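Local coordinates for glucose-6-phosphate isomerase like protein (Thermus thermophilus, PDB 1WIW) that probably binds phosphorylated sugars and isomerises glucose 6-phosphate or mannose 6-phosphate, at residues 127-138 and 247-256. Numbering follows the deposited sequence.
Sequences VLRSVDEALLEE and TGANRLAQVM
Val-127 lays its CG1 methyl across the end of Leu-252, the two side chains crossing at about a right angle with Val-127 CG1 and Leu-252 CD1 3.8 Å apart. One turn on, Ser-130 joins the helices by a polar relay. Its OG, set between backbone N and carbonyl carbon (chi1 71°), folds back to donate to a lone pair of Val-127 O at 2.6 Å and receives Asn-250 ND2 at 2.9 Å, nearly in the amide plane. The same Asn-250 is the N-cap of helix 251-272: its OD1 takes the amide of Ala-253 from above the carbonyl plane. A water links Ser-130 O to Ala-249 N. Val-131 divides its methyls, CG2 pressed tightly on Leu-252 CD2 (3.3 Å) and CG1 against CB and CG of selenomethionine Met-256. Here the backbones come close, Val-131 CA and Ala-253 CA being 4.4 Å apart, and the segment axes cross at -37°. Ala-134 fits its methyl against Gly-248 CA and Ala-253 CB, while Leu-135 CD1 reaches the Met-256 backbone. Glu-137 OE2 approaches the CG2 methyl of Thr-247. Glu-138, bent at chi2 (-65°), runs past Thr-247 in the opposite direction, and its OE2 accepts Thr-247 OG1 on the anti lone pair at 2.6 Å. That oxygen also takes a water bound to Thr-247 N and a salt bridge from Arg-261. Helix 125-139 thus packs against the start of helix 251-272 in the C-terminal SIS domain, the methyls of Ala-134 and Ala-253 being small enough for the close approach. Asn-250 ties the capped helix end to its neighbour through one amide, whereas the several partners of Glu-138 OE2 would favour a charged carboxylate and hold the segment leading into the helix at Thr-247.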
ATOM      1  N   VAL B 127      -3.095  -0.219 -27.493  1.00 14.82           N
ATOM      2  CA  VAL B 127      -3.083   0.329 -26.146  1.00 15.45           C
ATOM      3  C   VAL B 127      -1.675   0.858 -25.881  1.00 13.32           C
ATOM      4  O   VAL B 127      -1.503   1.956 -25.352  1.00 12.62           O
ATOM      5  CB  VAL B 127      -3.413  -0.743 -25.093  1.00 18.33           C
ATOM      6  CG1 VAL B 127      -3.336  -0.140 -23.702  1.00 19.98           C
ATOM      7  CG2 VAL B 127      -4.798  -1.302 -25.344  1.00 20.81           C
ATOM      8  N   LEU B 128      -0.673   0.063 -26.249  1.00 13.38           N
ATOM      9  CA  LEU B 128       0.723   0.457 -26.066  1.00 12.32           C
ATOM     10  C   LEU B 128       1.000   1.756 -26.814  1.00 10.84           C
ATOM     11  O   LEU B 128       1.699   2.633 -26.313  1.00 10.82           O
ATOM     12  CB  LEU B 128       1.665  -0.640 -26.574  1.00 10.92           C
ATOM     13  CG  LEU B 128       3.159  -0.287 -26.599  1.00 12.51           C
ATOM     14  CD1 LEU B 128       3.657  -0.008 -25.175  1.00 13.48           C
ATOM     15  CD2 LEU B 128       3.943  -1.434 -27.224  1.00 11.11           C
ATOM     16  N   ARG B 129       0.454   1.884 -28.018  1.00 10.67           N
ATOM     17  CA  ARG B 129       0.668   3.103 -28.781  1.00 12.73           C
ATOM     18  C   ARG B 129       0.153   4.330 -28.027  1.00  9.76           C
ATOM     19  O   ARG B 129       0.797   5.374 -28.044  1.00  7.39           O
ATOM     20  CB  ARG B 129      -0.003   3.023 -30.160  1.00 18.53           C
ATOM     21  CG  ARG B 129       0.103   4.332 -30.943  1.00 25.29           C
ATOM     22  CD  ARG B 129      -0.358   4.199 -32.391  1.00 32.23           C
ATOM     23  NE  ARG B 129       0.754   3.924 -33.297  1.00 38.46           N
ATOM     24  CZ  ARG B 129       1.763   4.765 -33.528  1.00 41.23           C
ATOM     25  NH1 ARG B 129       1.803   5.944 -32.918  1.00 42.57           N
ATOM     26  NH2 ARG B 129       2.735   4.425 -34.366  1.00 39.72           N
ATOM     27  N   SER B 130      -0.993   4.206 -27.356  1.00  8.55           N
ATOM     28  CA  SER B 130      -1.544   5.343 -26.613  1.00  9.96           C
ATOM     29  C   SER B 130      -0.641   5.692 -25.420  1.00 10.42           C
ATOM     30  O   SER B 130      -0.517   6.858 -25.041  1.00  9.05           O
ATOM     31  CB  SER B 130      -2.969   5.043 -26.125  1.00  9.55           C
ATOM     32  OG  SER B 130      -2.978   4.091 -25.074  1.00 11.15           O
ATOM     33  N   VAL B 131      -0.016   4.678 -24.831  1.00 10.45           N
ATOM     34  CA  VAL B 131       0.894   4.897 -23.706  1.00  9.09           C
ATOM     35  C   VAL B 131       2.137   5.645 -24.202  1.00  8.48           C
ATOM     36  O   VAL B 131       2.543   6.652 -23.630  1.00  6.58           O
ATOM     37  CB  VAL B 131       1.337   3.559 -23.083  1.00  9.34           C
ATOM     38  CG1 VAL B 131       2.542   3.777 -22.162  1.00  5.96           C
ATOM     39  CG2 VAL B 131       0.182   2.941 -22.310  1.00  9.10           C
ATOM     40  N   ASP B 132       2.743   5.131 -25.269  1.00 10.40           N
ATOM     41  CA  ASP B 132       3.928   5.758 -25.850  1.00 10.21           C
ATOM     42  C   ASP B 132       3.633   7.195 -26.285  1.00  9.93           C
ATOM     43  O   ASP B 132       4.448   8.095 -26.087  1.00 10.05           O
ATOM     44  CB  ASP B 132       4.411   4.949 -27.059  1.00 11.95           C
ATOM     45  CG  ASP B 132       5.048   3.626 -26.665  1.00 12.90           C
ATOM     46  OD1 ASP B 132       5.377   2.831 -27.570  1.00 13.55           O
ATOM     47  OD2 ASP B 132       5.228   3.385 -25.456  1.00 12.11           O
ATOM     48  N   GLU B 133       2.469   7.407 -26.890  1.00 10.28           N
ATOM     49  CA  GLU B 133       2.093   8.745 -27.344  1.00 11.43           C
ATOM     50  C   GLU B 133       2.022   9.714 -26.168  1.00  9.03           C
ATOM     51  O   GLU B 133       2.496  10.844 -26.252  1.00  7.99           O
ATOM     52  CB  GLU B 133       0.745   8.694 -28.072  1.00 14.36           C
ATOM     53  CG  GLU B 133       0.838   8.077 -29.460  1.00 22.37           C
ATOM     54  CD  GLU B 133      -0.516   7.758 -30.066  1.00 27.36           C
ATOM     55  OE1 GLU B 133      -0.563   7.473 -31.282  1.00 30.08           O
ATOM     56  OE2 GLU B 133      -1.530   7.779 -29.332  1.00 27.55           O
ATOM     57  N   ALA B 134       1.430   9.257 -25.072  1.00  9.48           N
ATOM     58  CA  ALA B 134       1.297  10.067 -23.868  1.00 10.20           C
ATOM     59  C   ALA B 134       2.667  10.391 -23.265  1.00 10.23           C
ATOM     60  O   ALA B 134       2.927  11.526 -22.861  1.00  9.92           O
ATOM     61  CB  ALA B 134       0.432   9.337 -22.850  1.00  8.04           C
ATOM     62  N   LEU B 135       3.547   9.396 -23.206  1.00  8.76           N
ATOM     63  CA  LEU B 135       4.873   9.625 -22.650  1.00  8.83           C
ATOM     64  C   LEU B 135       5.707  10.540 -23.538  1.00  9.87           C
ATOM     65  O   LEU B 135       6.479  11.349 -23.034  1.00  9.91           O
ATOM     66  CB  LEU B 135       5.603   8.297 -22.415  1.00  6.78           C
ATOM     67  CG  LEU B 135       5.436   7.715 -20.998  1.00  9.21           C
ATOM     68  CD1 LEU B 135       3.964   7.512 -20.676  1.00  7.08           C
ATOM     69  CD2 LEU B 135       6.191   6.388 -20.893  1.00 10.29           C
ATOM     70  N   LEU B 136       5.549  10.427 -24.855  1.00  9.57           N
ATOM     71  CA  LEU B 136       6.311  11.280 -25.763  1.00 11.56           C
ATOM     72  C   LEU B 136       5.822  12.721 -25.632  1.00 14.23           C
ATOM     73  O   LEU B 136       6.605  13.664 -25.747  1.00 15.52           O
ATOM     74  CB  LEU B 136       6.170  10.799 -27.211  1.00 11.61           C
ATOM     75  CG  LEU B 136       6.829   9.460 -27.570  1.00 11.09           C
ATOM     76  CD1 LEU B 136       6.459   9.103 -29.001  1.00 12.38           C
ATOM     77  CD2 LEU B 136       8.351   9.550 -27.415  1.00  9.86           C
ATOM     78  N   GLU B 137       4.526  12.893 -25.380  1.00 15.79           N
ATOM     79  CA  GLU B 137       3.978  14.231 -25.209  1.00 16.80           C
ATOM     80  C   GLU B 137       4.545  14.801 -23.910  1.00 16.69           C
ATOM     81  O   GLU B 137       5.048  15.925 -23.882  1.00 16.65           O
ATOM     82  CB  GLU B 137       2.440  14.181 -25.159  1.00 21.80           C
ATOM     83  CG  GLU B 137       1.770  15.547 -25.020  1.00 27.29           C
ATOM     84  CD  GLU B 137       0.355  15.581 -25.589  1.00 33.15           C
ATOM     85  OE1 GLU B 137       0.189  15.342 -26.809  1.00 37.07           O
ATOM     86  OE2 GLU B 137      -0.600  15.853 -24.826  1.00 35.74           O
ATOM     87  N   GLU B 138       4.480  14.006 -22.844  1.00 15.85           N
ATOM     88  CA  GLU B 138       4.989  14.400 -21.531  1.00 15.38           C
ATOM     89  C   GLU B 138       6.445  14.827 -21.612  1.00 14.29           C
ATOM     90  O   GLU B 138       6.827  15.873 -21.094  1.00 13.87           O
ATOM     91  CB  GLU B 138       4.885  13.230 -20.543  1.00 14.77           C
ATOM     92  CG  GLU B 138       3.572  13.119 -19.782  1.00 18.01           C
ATOM     93  CD  GLU B 138       3.339  14.296 -18.858  1.00 18.88           C
ATOM     94  OE1 GLU B 138       4.301  14.733 -18.193  1.00 18.78           O
ATOM     95  OE2 GLU B 138       2.191  14.778 -18.783  1.00 22.51           O
ATOM     96  N   THR B 247      -1.798  13.109 -18.608  1.00 12.97           N
ATOM     97  CA  THR B 247      -1.839  13.146 -20.060  1.00 11.62           C
ATOM     98  C   THR B 247      -2.276  11.765 -20.547  1.00 11.93           C
ATOM     99  O   THR B 247      -1.984  10.759 -19.899  1.00 11.84           O
ATOM    100  CB  THR B 247      -0.442  13.468 -20.622  1.00 12.00           C
ATOM    101  OG1 THR B 247      -0.021  14.743 -20.122  1.00 11.48           O
ATOM    102  CG2 THR B 247      -0.460  13.501 -22.154  1.00 14.21           C
ATOM    103  N   GLY B 248      -2.979  11.715 -21.677  1.00 10.22           N
ATOM    104  CA  GLY B 248      -3.427  10.433 -22.199  1.00 11.79           C
ATOM    105  C   GLY B 248      -4.900  10.397 -22.575  1.00 11.24           C
ATOM    106  O   GLY B 248      -5.709  11.143 -22.023  1.00 10.17           O
ATOM    107  N   ALA B 249      -5.240   9.503 -23.502  1.00 12.69           N
ATOM    108  CA  ALA B 249      -6.603   9.353 -24.012  1.00 11.07           C
ATOM    109  C   ALA B 249      -7.404   8.230 -23.357  1.00 11.42           C
ATOM    110  O   ALA B 249      -8.559   8.002 -23.713  1.00  9.75           O
ATOM    111  CB  ALA B 249      -6.562   9.135 -25.530  1.00 10.57           C
ATOM    112  N   ASN B 250      -6.788   7.509 -22.429  1.00  9.68           N
ATOM    113  CA  ASN B 250      -7.482   6.432 -21.726  1.00 10.79           C
ATOM    114  C   ASN B 250      -6.805   6.225 -20.374  1.00  9.82           C
ATOM    115  O   ASN B 250      -5.678   6.670 -20.159  1.00 10.41           O
ATOM    116  CB  ASN B 250      -7.488   5.137 -22.561  1.00  9.85           C
ATOM    117  CG  ASN B 250      -6.098   4.563 -22.774  1.00 11.38           C
ATOM    118  OD1 ASN B 250      -5.444   4.127 -21.826  1.00  8.88           O
ATOM    119  ND2 ASN B 250      -5.644   4.555 -24.029  1.00  8.10           N
ATOM    120  N   ARG B 251      -7.496   5.555 -19.465  1.00 10.07           N
ATOM    121  CA  ARG B 251      -6.982   5.353 -18.117  1.00 10.88           C
ATOM    122  C   ARG B 251      -5.587   4.745 -18.000  1.00 10.10           C
ATOM    123  O   ARG B 251      -4.777   5.213 -17.205  1.00  8.97           O
ATOM    124  CB  ARG B 251      -7.985   4.534 -17.305  1.00 12.18           C
ATOM    125  CG  ARG B 251      -9.339   5.215 -17.173  1.00 15.63           C
ATOM    126  CD  ARG B 251      -9.269   6.499 -16.343  1.00 18.11           C
ATOM    127  NE  ARG B 251     -10.573   7.160 -16.278  1.00 21.49           N
ATOM    128  CZ  ARG B 251     -10.981   8.113 -17.112  1.00 23.16           C
ATOM    129  NH1 ARG B 251     -10.178   8.541 -18.082  1.00 20.62           N
ATOM    130  NH2 ARG B 251     -12.205   8.619 -16.998  1.00 20.49           N
ATOM    131  N   LEU B 252      -5.304   3.710 -18.783  1.00  9.65           N
ATOM    132  CA  LEU B 252      -3.995   3.075 -18.719  1.00 10.48           C
ATOM    133  C   LEU B 252      -2.893   4.051 -19.148  1.00 10.42           C
ATOM    134  O   LEU B 252      -1.841   4.126 -18.516  1.00  9.75           O
ATOM    135  CB  LEU B 252      -3.983   1.814 -19.591  1.00 12.64           C
ATOM    136  CG  LEU B 252      -2.828   0.823 -19.371  1.00 17.61           C
ATOM    137  CD1 LEU B 252      -3.212  -0.556 -19.889  1.00 20.66           C
ATOM    138  CD2 LEU B 252      -1.590   1.321 -20.071  1.00 20.91           C
ATOM    139  N   ALA B 253      -3.140   4.807 -20.214  1.00  9.49           N
ATOM    140  CA  ALA B 253      -2.163   5.779 -20.698  1.00  8.71           C
ATOM    141  C   ALA B 253      -1.952   6.872 -19.652  1.00  8.01           C
ATOM    142  O   ALA B 253      -0.824   7.277 -19.379  1.00  8.49           O
ATOM    143  CB  ALA B 253      -2.641   6.399 -22.010  1.00  8.27           C
ATOM    144  N   GLN B 254      -3.047   7.341 -19.064  1.00  7.20           N
ATOM    145  CA  GLN B 254      -2.985   8.374 -18.039  1.00  7.27           C
ATOM    146  C   GLN B 254      -2.144   7.920 -16.842  1.00  8.44           C
ATOM    147  O   GLN B 254      -1.333   8.687 -16.308  1.00  7.25           O
ATOM    148  CB  GLN B 254      -4.402   8.742 -17.577  1.00  7.58           C
ATOM    149  CG  GLN B 254      -5.218   9.492 -18.631  1.00  6.99           C
ATOM    150  CD  GLN B 254      -6.575   9.936 -18.114  1.00  6.95           C
ATOM    151  OE1 GLN B 254      -7.419   9.112 -17.772  1.00  7.95           O
ATOM    152  NE2 GLN B 254      -6.786  11.243 -18.046  1.00  6.61           N
ATOM    153  N   VAL B 255      -2.332   6.674 -16.421  1.00  8.64           N
ATOM    154  CA  VAL B 255      -1.568   6.151 -15.291  1.00  8.16           C
ATOM    155  C   VAL B 255      -0.072   6.178 -15.602  1.00  6.91           C
ATOM    156  O   VAL B 255       0.726   6.675 -14.817  1.00  7.31           O
ATOM    157  CB  VAL B 255      -1.995   4.703 -14.944  1.00  7.75           C
ATOM    158  CG1 VAL B 255      -0.960   4.047 -14.016  1.00  5.92           C
ATOM    159  CG2 VAL B 255      -3.362   4.720 -14.260  1.00  9.89           C
HETATM  160  N   MSE B 256       0.299   5.651 -16.762  1.00  8.19           N
HETATM  161  CA  MSE B 256       1.699   5.607 -17.160  1.00  8.90           C
HETATM  162  C   MSE B 256       2.286   7.013 -17.348  1.00  8.87           C
HETATM  163  O   MSE B 256       3.457   7.250 -17.036  1.00  8.77           O
HETATM  164  CB  MSE B 256       1.834   4.773 -18.432  1.00 10.08           C
HETATM  165  CG  MSE B 256       2.881   3.663 -18.359  1.00 21.34           C
HETATM  166 SE   MSE B 256       2.866   2.600 -16.724  1.00 15.45          SE
HETATM  167  CE  MSE B 256       1.099   1.831 -16.889  1.00 25.94           C
TER
HETATM  168  O   HOH W   1      -2.767   8.502 -25.188  1.00 14.53           O
HETATM  169  O   HOH W   2       0.514  13.242 -16.829  1.00 13.36           O